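Local coordinates for protein PfkB family carbohydrate kinase (Listeria grayi DSM 20601, PDB 4GM6) that probably phosphorylates a sugar or sugar acid with ATP, as a kinase of the PfkB carbohydrate kinase family, at residues 61-66 with 71-76; 66-71 with 93-98. One frame throughout, in Å; residues are numbered along the deposited sequence.

Interaction 1. Residues 61-66 with 71-76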
ATOM      1  N   ASN C  61      -4.399  19.447  19.644  1.00 35.86           N
ATOM      2  CA  ASN C  61      -3.835  19.934  18.392  1.00 39.06           C
ATOM      3  C   ASN C  61      -3.275  21.335  18.619  1.00 38.92           C
ATOM      4  O   ASN C  61      -2.176  21.669  18.159  1.00 34.30           O
ATOM      5  CB  ASN C  61      -4.890  19.987  17.287  1.00 32.17           C
ATOM      6  CG  ASN C  61      -5.422  18.623  16.914  1.00 34.55           C
ATOM      7  OD1 ASN C  61      -4.832  17.593  17.238  1.00 31.69           O
ATOM      8  ND2 ASN C  61      -6.563  18.611  16.230  1.00 31.12           N
ATOM      9  N   VAL C  62      -4.031  22.158  19.346  1.00 40.62           N
ATOM     10  CA  VAL C  62      -3.547  23.482  19.643  1.00 35.86           C
ATOM     11  C   VAL C  62      -2.215  23.398  20.381  1.00 43.85           C
ATOM     12  O   VAL C  62      -1.290  24.157  20.083  1.00 39.04           O
ATOM     13  CB  VAL C  62      -4.585  24.331  20.401  1.00 42.59           C
ATOM     14  CG1 VAL C  62      -3.919  25.552  21.029  1.00 36.56           C
ATOM     15  CG2 VAL C  62      -5.684  24.752  19.434  1.00 36.32           C
ATOM     16  N   ALA C  63      -2.110  22.469  21.329  1.00 40.50           N
ATOM     17  CA  ALA C  63      -0.874  22.301  22.092  1.00 39.87           C
ATOM     18  C   ALA C  63       0.296  21.917  21.192  1.00 40.24           C
ATOM     19  O   ALA C  63       1.361  22.515  21.267  1.00 42.29           O
ATOM     20  CB  ALA C  63      -1.058  21.263  23.196  1.00 40.94           C
ATOM     21  N   VAL C  64       0.105  20.904  20.353  1.00 35.02           N
ATOM     22  CA  VAL C  64       1.160  20.488  19.433  1.00 38.31           C
ATOM     23  C   VAL C  64       1.583  21.648  18.521  1.00 36.22           C
ATOM     24  O   VAL C  64       2.769  21.894  18.331  1.00 41.61           O
ATOM     25  CB  VAL C  64       0.728  19.260  18.587  1.00 38.40           C
ATOM     26  CG1 VAL C  64       1.651  19.042  17.386  1.00 32.12           C
ATOM     27  CG2 VAL C  64       0.672  18.015  19.459  1.00 42.16           C
ATOM     28  N   ASN C  65       0.614  22.357  17.949  1.00 34.30           N
ATOM     29  CA  ASN C  65       0.940  23.432  17.023  1.00 38.73           C
ATOM     30  C   ASN C  65       1.694  24.570  17.713  1.00 46.12           C
ATOM     31  O   ASN C  65       2.614  25.146  17.125  1.00 47.71           O
ATOM     32  CB  ASN C  65      -0.313  23.948  16.303  1.00 39.02           C
ATOM     33  CG  ASN C  65      -1.010  22.872  15.499  1.00 35.06           C
ATOM     34  OD1 ASN C  65      -0.392  21.893  15.080  1.00 36.31           O
ATOM     35  ND2 ASN C  65      -2.305  23.057  15.263  1.00 35.00           N
ATOM     36  N   LEU C  66       1.323  24.889  18.956  1.00 41.19           N
ATOM     37  CA  LEU C  66       2.050  25.916  19.715  1.00 48.53           C
ATOM     38  C   LEU C  66       3.492  25.480  19.903  1.00 47.15           C
ATOM     39  O   LEU C  66       4.422  26.271  19.733  1.00 44.37           O
ATOM     40  CB  LEU C  66       1.402  26.205  21.089  1.00 41.14           C
ATOM     41  CG  LEU C  66       0.225  27.183  21.017  1.00 51.87           C
ATOM     42  CD1 LEU C  66      -0.517  27.304  22.340  1.00 43.90           C
ATOM     43  CD2 LEU C  66       0.687  28.549  20.534  1.00 43.99           C
ATOM     44  N   HIS C  71       6.677  27.285  21.744  1.00 55.97           N
ATOM     45  CA  HIS C  71       6.086  27.437  23.070  1.00 56.96           C
ATOM     46  C   HIS C  71       6.009  26.109  23.827  1.00 58.42           C
ATOM     47  O   HIS C  71       5.339  25.176  23.381  1.00 50.40           O
ATOM     48  CB  HIS C  71       4.696  28.063  22.971  1.00 52.57           C
ATOM     49  CG  HIS C  71       4.678  29.386  22.271  1.00 57.11           C
ATOM     50  ND1 HIS C  71       4.935  30.573  22.919  1.00 62.50           N
ATOM     51  CD2 HIS C  71       4.425  29.709  20.981  1.00 47.77           C
ATOM     52  CE1 HIS C  71       4.846  31.572  22.057  1.00 56.83           C
ATOM     53  NE2 HIS C  71       4.538  31.072  20.873  1.00 60.67           N
ATOM     54  N   PRO C  72       6.709  26.015  24.971  1.00 63.90           N
ATOM     55  CA  PRO C  72       6.549  24.838  25.817  1.00 57.92           C
ATOM     56  C   PRO C  72       5.088  24.734  26.225  1.00 57.54           C
ATOM     57  O   PRO C  72       4.503  25.705  26.720  1.00 60.32           O
ATOM     58  CB  PRO C  72       7.416  25.162  27.041  1.00 66.98           C
ATOM     59  CG  PRO C  72       8.407  26.170  26.551  1.00 65.15           C
ATOM     60  CD  PRO C  72       7.641  26.995  25.559  1.00 60.72           C
ATOM     61  N   THR C  73       4.495  23.571  26.008  1.00 54.65           N
ATOM     62  CA  THR C  73       3.090  23.367  26.318  0.50 53.38           C
ATOM     63  C   THR C  73       2.894  22.128  27.186  1.00 61.50           C
ATOM     64  O   THR C  73       3.771  21.253  27.257  1.00 50.34           O
ATOM     65  CB  THR C  73       2.247  23.216  25.032  0.50 52.16           C
ATOM     66  OG1 THR C  73       2.787  22.163  24.223  0.50 42.20           O
ATOM     67  CG2 THR C  73       2.234  24.516  24.236  0.50 47.18           C
ATOM     68  N   ARG C  74       1.736  22.065  27.835  1.00 55.57           N
ATOM     69  CA  ARG C  74       1.363  20.949  28.685  1.00 54.27           C
ATOM     70  C   ARG C  74      -0.146  20.784  28.591  1.00 53.30           C
ATOM     71  O   ARG C  74      -0.874  21.738  28.280  1.00 51.09           O
ATOM     72  CB  ARG C  74       1.741  21.240  30.132  1.00 56.99           C
ATOM     73  CG  ARG C  74       0.857  22.299  30.771  1.00 66.77           C
ATOM     74  CD  ARG C  74       1.354  22.672  32.151  1.00 62.69           C
ATOM     75  NE  ARG C  74       2.786  22.975  32.161  1.00 72.61           N
ATOM     76  CZ  ARG C  74       3.389  23.713  33.090  1.00 89.04           C
ATOM     77  NH1 ARG C  74       2.691  24.245  34.086  1.00 67.74           N
ATOM     78  NH2 ARG C  74       4.694  23.934  33.017  1.00108.36           N
ATOM     79  N   ILE C  75      -0.628  19.582  28.871  1.00 48.57           N
ATOM     80  CA  ILE C  75      -2.047  19.317  28.715  1.00 49.58           C
ATOM     81  C   ILE C  75      -2.589  18.444  29.827  1.00 52.93           C
ATOM     82  O   ILE C  75      -2.056  17.361  30.113  1.00 44.92           O
ATOM     83  CB  ILE C  75      -2.360  18.647  27.361  1.00 48.43           C
ATOM     84  CG1 ILE C  75      -3.874  18.606  27.113  1.00 50.96           C
ATOM     85  CG2 ILE C  75      -1.793  17.233  27.307  1.00 38.60           C
ATOM     86  CD1 ILE C  75      -4.268  18.006  25.775  1.00 43.64           C
ATOM     87  N   ALA C  76      -3.654  18.930  30.453  1.00 48.67           N
ATOM     88  CA  ALA C  76      -4.401  18.138  31.417  1.00 51.27           C
ATOM     89  C   ALA C  76      -5.351  17.224  30.629  1.00 54.50           C
ATOM     90  O   ALA C  76      -6.282  17.700  29.978  1.00 53.19           O
ATOM     91  CB  ALA C  76      -5.169  19.047  32.365  1.00 50.29           C
TER
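The carbonyl oxygen Leu-66 O takes two backbone N-H groups. One is the N-H of His-71, whose N lies 3.2 Å from Leu-66 O with an N-H...O angle of 160°; the other is that of Leu-69, and the two approach from opposite faces of the carbonyl plane. The donor from His-71 stands 41° out of that plane, away from a lone-pair direction. The same Leu-66 O sits at the edge of the imidazole, in the ring plane and 3.7 Å from His-71 CD2. His-71 CD2 also meets the methyl Leu-66 CD2, at 3.9 Å. Both ring nitrogens bond away from this contact, NE2 to His-301 and ND1 to Lys-25 O, which leaves the carbon edge to the helix end and fixes the ring's rotation. Thr-73 has two conformers, so its contacts are tentative. In the one described, chi1 of 55° sets Thr-73 OG1 for a weak hydrogen bond to Ala-63 O, 3.3 Å away, while Thr-73 CG2 rests on Leu-66 CB at 3.7 Å. Ala-63 suits its place because its short side chain lets the strand come near: the CA atoms of Ala-63 and Thr-73 are 5.9 Å apart. The His-71 to Leu-66 bond belongs to the Schellman motif ending helix 58-68, the turn that carries the chain back into parallel strand 73-79. In this buried contact the main-chain bond at Leu-66 O ties the chain leaving the helix, a few carbon contacts of Leu-66 with Thr-73 and His-71 add to it, and the threonine hydroxyl contributes at most a weak bond to a helix carbonyl.

Interaction 2. Residues 66-71 with 93-98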
ATOM      1  N   LEU C  66       1.323  24.889  18.956  1.00 41.19           N
ATOM      2  CA  LEU C  66       2.050  25.916  19.715  1.00 48.53           C
ATOM      3  C   LEU C  66       3.492  25.480  19.903  1.00 47.15           C
ATOM      4  O   LEU C  66       4.422  26.271  19.733  1.00 44.37           O
ATOM      5  CB  LEU C  66       1.402  26.205  21.089  1.00 41.14           C
ATOM      6  CG  LEU C  66       0.225  27.183  21.017  1.00 51.87           C
ATOM      7  CD1 LEU C  66      -0.517  27.304  22.340  1.00 43.90           C
ATOM      8  CD2 LEU C  66       0.687  28.549  20.534  1.00 43.99           C
ATOM      9  N   SER C  67       3.666  24.212  20.260  1.00 42.21           N
ATOM     10  CA  SER C  67       4.991  23.668  20.497  1.00 45.16           C
ATOM     11  C   SER C  67       5.835  23.707  19.221  1.00 54.13           C
ATOM     12  O   SER C  67       7.057  23.861  19.273  1.00 52.19           O
ATOM     13  CB  SER C  67       4.874  22.232  20.998  1.00 50.20           C
ATOM     14  OG  SER C  67       6.151  21.643  21.146  1.00 50.54           O
ATOM     15  N   LYS C  68       5.178  23.557  18.075  1.00 44.70           N
ATOM     16  CA  LYS C  68       5.868  23.649  16.798  1.00 45.63           C
ATOM     17  C   LYS C  68       6.474  25.037  16.659  1.00 51.18           C
ATOM     18  O   LYS C  68       7.492  25.223  15.991  1.00 49.97           O
ATOM     19  CB  LYS C  68       4.904  23.397  15.640  1.00 44.02           C
ATOM     20  CG  LYS C  68       4.626  21.930  15.357  1.00 50.10           C
ATOM     21  CD  LYS C  68       5.852  21.219  14.798  1.00 43.49           C
ATOM     22  CE  LYS C  68       5.559  19.737  14.559  1.00 50.25           C
ATOM     23  NZ  LYS C  68       5.824  18.870  15.749  1.00 47.55           N
ATOM     24  N   LEU C  69       5.830  26.011  17.290  1.00 44.18           N
ATOM     25  CA  LEU C  69       6.242  27.406  17.172  1.00 51.02           C
ATOM     26  C   LEU C  69       7.120  27.871  18.334  1.00 58.51           C
ATOM     27  O   LEU C  69       7.349  29.068  18.505  1.00 54.67           O
ATOM     28  CB  LEU C  69       5.013  28.308  17.056  1.00 47.90           C
ATOM     29  CG  LEU C  69       4.165  28.053  15.810  1.00 48.73           C
ATOM     30  CD1 LEU C  69       2.831  28.769  15.908  1.00 45.84           C
ATOM     31  CD2 LEU C  69       4.919  28.500  14.577  1.00 43.24           C
ATOM     32  N   GLY C  70       7.608  26.929  19.133  1.00 49.74           N
ATOM     33  CA  GLY C  70       8.560  27.263  20.190  1.00 51.75           C
ATOM     34  C   GLY C  70       7.989  27.407  21.590  1.00 53.48           C
ATOM     35  O   GLY C  70       8.733  27.624  22.536  1.00 62.45           O
ATOM     36  N   HIS C  71       6.677  27.285  21.744  1.00 55.97           N
ATOM     37  CA  HIS C  71       6.086  27.437  23.070  1.00 56.96           C
ATOM     38  C   HIS C  71       6.009  26.109  23.827  1.00 58.42           C
ATOM     39  O   HIS C  71       5.339  25.176  23.381  1.00 50.40           O
ATOM     40  CB  HIS C  71       4.696  28.063  22.971  1.00 52.57           C
ATOM     41  CG  HIS C  71       4.678  29.386  22.271  1.00 57.11           C
ATOM     42  ND1 HIS C  71       4.935  30.573  22.919  1.00 62.50           N
ATOM     43  CD2 HIS C  71       4.425  29.709  20.981  1.00 47.77           C
ATOM     44  CE1 HIS C  71       4.846  31.572  22.057  1.00 56.83           C
ATOM     45  NE2 HIS C  71       4.538  31.072  20.873  1.00 60.67           N
ATOM     46  N   TRP C  93       4.639  13.065  23.096  1.00 47.02           N
ATOM     47  CA  TRP C  93       6.099  13.041  23.208  1.00 52.03           C
ATOM     48  C   TRP C  93       6.763  13.453  21.906  1.00 53.67           C
ATOM     49  O   TRP C  93       7.659  14.301  21.885  1.00 54.72           O
ATOM     50  CB  TRP C  93       6.609  11.636  23.539  1.00 52.25           C
ATOM     51  CG  TRP C  93       6.349  11.146  24.932  1.00 47.29           C
ATOM     52  CD1 TRP C  93       5.973  11.885  26.012  1.00 54.24           C
ATOM     53  CD2 TRP C  93       6.481   9.791  25.396  1.00 51.26           C
ATOM     54  NE1 TRP C  93       5.847  11.074  27.122  1.00 60.91           N
ATOM     55  CE2 TRP C  93       6.154   9.784  26.769  1.00 58.88           C
ATOM     56  CE3 TRP C  93       6.837   8.582  24.777  1.00 50.85           C
ATOM     57  CZ2 TRP C  93       6.175   8.608  27.541  1.00 70.56           C
ATOM     58  CZ3 TRP C  93       6.860   7.414  25.545  1.00 65.75           C
ATOM     59  CH2 TRP C  93       6.529   7.438  26.913  1.00 54.23           C
ATOM     60  N   ARG C  94       6.352  12.796  20.827  1.00 45.37           N
ATOM     61  CA  ARG C  94       6.894  13.040  19.500  1.00 38.07           C
ATOM     62  C   ARG C  94       6.852  14.531  19.170  1.00 47.91           C
ATOM     63  O   ARG C  94       7.740  15.039  18.499  1.00 42.06           O
ATOM     64  CB  ARG C  94       6.118  12.223  18.451  1.00 42.61           C
ATOM     65  CG  ARG C  94       6.498  12.518  17.003  1.00 47.25           C
ATOM     66  CD  ARG C  94       5.567  11.826  16.003  1.00 57.01           C
ATOM     67  NE  ARG C  94       5.968  10.445  15.733  1.00 52.87           N
ATOM     68  CZ  ARG C  94       6.177   9.934  14.524  1.00 77.29           C
ATOM     69  NH1 ARG C  94       6.009  10.681  13.429  1.00 59.11           N
ATOM     70  NH2 ARG C  94       6.541   8.660  14.413  1.00 57.51           N
ATOM     71  N   HIS C  95       5.827  15.228  19.653  1.00 43.80           N
ATOM     72  CA  HIS C  95       5.642  16.645  19.322  1.00 47.25           C
ATOM     73  C   HIS C  95       5.986  17.556  20.491  1.00 48.61           C
ATOM     74  O   HIS C  95       5.663  18.749  20.483  1.00 48.65           O
ATOM     75  CB  HIS C  95       4.217  16.902  18.840  1.00 38.14           C
ATOM     76  CG  HIS C  95       3.893  16.214  17.556  1.00 50.06           C
ATOM     77  ND1 HIS C  95       4.483  16.562  16.359  1.00 40.82           N
ATOM     78  CD2 HIS C  95       3.060  15.182  17.279  1.00 36.00           C
ATOM     79  CE1 HIS C  95       4.019  15.784  15.398  1.00 39.70           C
ATOM     80  NE2 HIS C  95       3.152  14.940  15.928  1.00 43.54           N
ATOM     81  N   GLN C  96       6.630  16.965  21.493  1.00 44.18           N
ATOM     82  CA  GLN C  96       7.181  17.676  22.650  1.00 50.08           C
ATOM     83  C   GLN C  96       6.169  18.462  23.478  1.00 52.04           C
ATOM     84  O   GLN C  96       6.484  19.516  24.021  1.00 55.47           O
ATOM     85  CB  GLN C  96       8.351  18.555  22.213  1.00 53.86           C
ATOM     86  CG  GLN C  96       9.515  17.732  21.689  1.00 56.35           C
ATOM     87  CD  GLN C  96      10.771  18.550  21.502  1.00 79.30           C
ATOM     88  OE1 GLN C  96      10.849  19.390  20.608  1.00 77.28           O
ATOM     89  NE2 GLN C  96      11.771  18.302  22.347  1.00 70.61           N
ATOM     90  N   VAL C  97       4.950  17.948  23.583  1.00 56.15           N
ATOM     91  CA  VAL C  97       4.002  18.500  24.541  1.00 50.59           C
ATOM     92  C   VAL C  97       4.245  17.778  25.854  1.00 56.88           C
ATOM     93  O   VAL C  97       4.412  16.559  25.866  1.00 47.06           O
ATOM     94  CB  VAL C  97       2.552  18.279  24.082  1.00 45.91           C
ATOM     95  CG1 VAL C  97       1.577  18.828  25.107  1.00 41.94           C
ATOM     96  CG2 VAL C  97       2.323  18.941  22.730  1.00 38.55           C
ATOM     97  N   ASP C  98       4.294  18.536  26.948  1.00 51.40           N
ATOM     98  CA  ASP C  98       4.514  17.995  28.291  1.00 62.14           C
ATOM     99  C   ASP C  98       3.414  16.999  28.648  1.00 56.81           C
ATOM    100  O   ASP C  98       2.226  17.299  28.494  1.00 54.51           O
ATOM    101  CB  ASP C  98       4.508  19.147  29.308  1.00 58.07           C
ATOM    102  CG  ASP C  98       4.959  18.719  30.707  1.00 73.75           C
ATOM    103  OD1 ASP C  98       5.434  17.577  30.889  1.00 68.35           O
ATOM    104  OD2 ASP C  98       4.843  19.549  31.636  1.00 97.40           O
TER
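Lys-68 reaches His-95 through a bent chain: turns at chi2 (-69°) and chi4 (-88°) curl its end toward the ring, whereas Ser-67 holds OG opposite its main-chain N (chi1 176°), which points the hydroxyl at His-95 O in the neighbouring loop. The ammonium nitrogen Lys-68 NZ donates to His-95 ND1 over 2.7 Å, arriving at the ring edge and close to the imidazole plane, where a ring nitrogen can accept. That bond requires ND1 to be unprotonated, and the nearby positive charge would probably disfavour a doubly protonated ring. Arg-94 CG lies 4.2 Å above one face of the imidazole, and the ring of His-91 makes an edge-to-face contact with it. Ser-67 OG gives its proton to His-95 O at 3.0 Å, close to the carbonyl plane; a small hydroxyl fits here, since the CA atoms of Ser-67 and Val-97 are 6.6 Å apart. Gln-96 CB borders Ser-67 OG at 3.9 Å. The rest of the Gln-96 side chain lies at the surface, where it packs on Trp-93 of a second subunit. Both chain segments leave their helices through Schellman motifs, with Gly-70 and Gln-96 as the positive-phi C-prime residues. Two helix ends thus meet beside the edge of the main sheet, a pairing of successive alpha-beta units in the Rossmann-like alpha/beta domain of the PfkB (ribokinase-like) fold.

Interactions 1 and 2 share Leu-66 and His-71 and use successive parts of helix 58-68, with centres about 6 Å apart. Residues 61-66 lie against the start of strand 73-79, while the helix end meets the turn that leads from helix 83-94 into strand 97-104. These two strands are neighbours in the main sheet, joined where Thr-73 O and Asp-98 N are 2.8 Å apart, a probable hydrogen bond. Val-64 CG1 meets His-95 CG at 3.6 Å, linking the buried contact to the surface one, which adjoins a subunit interface. On the same helix, Asn-61 hydrogen-bonds Asp-293, which lies in a Gly-Gly-Gly-Asp sequence resembling the family's GxGD signature, consistent with nearness to the active site.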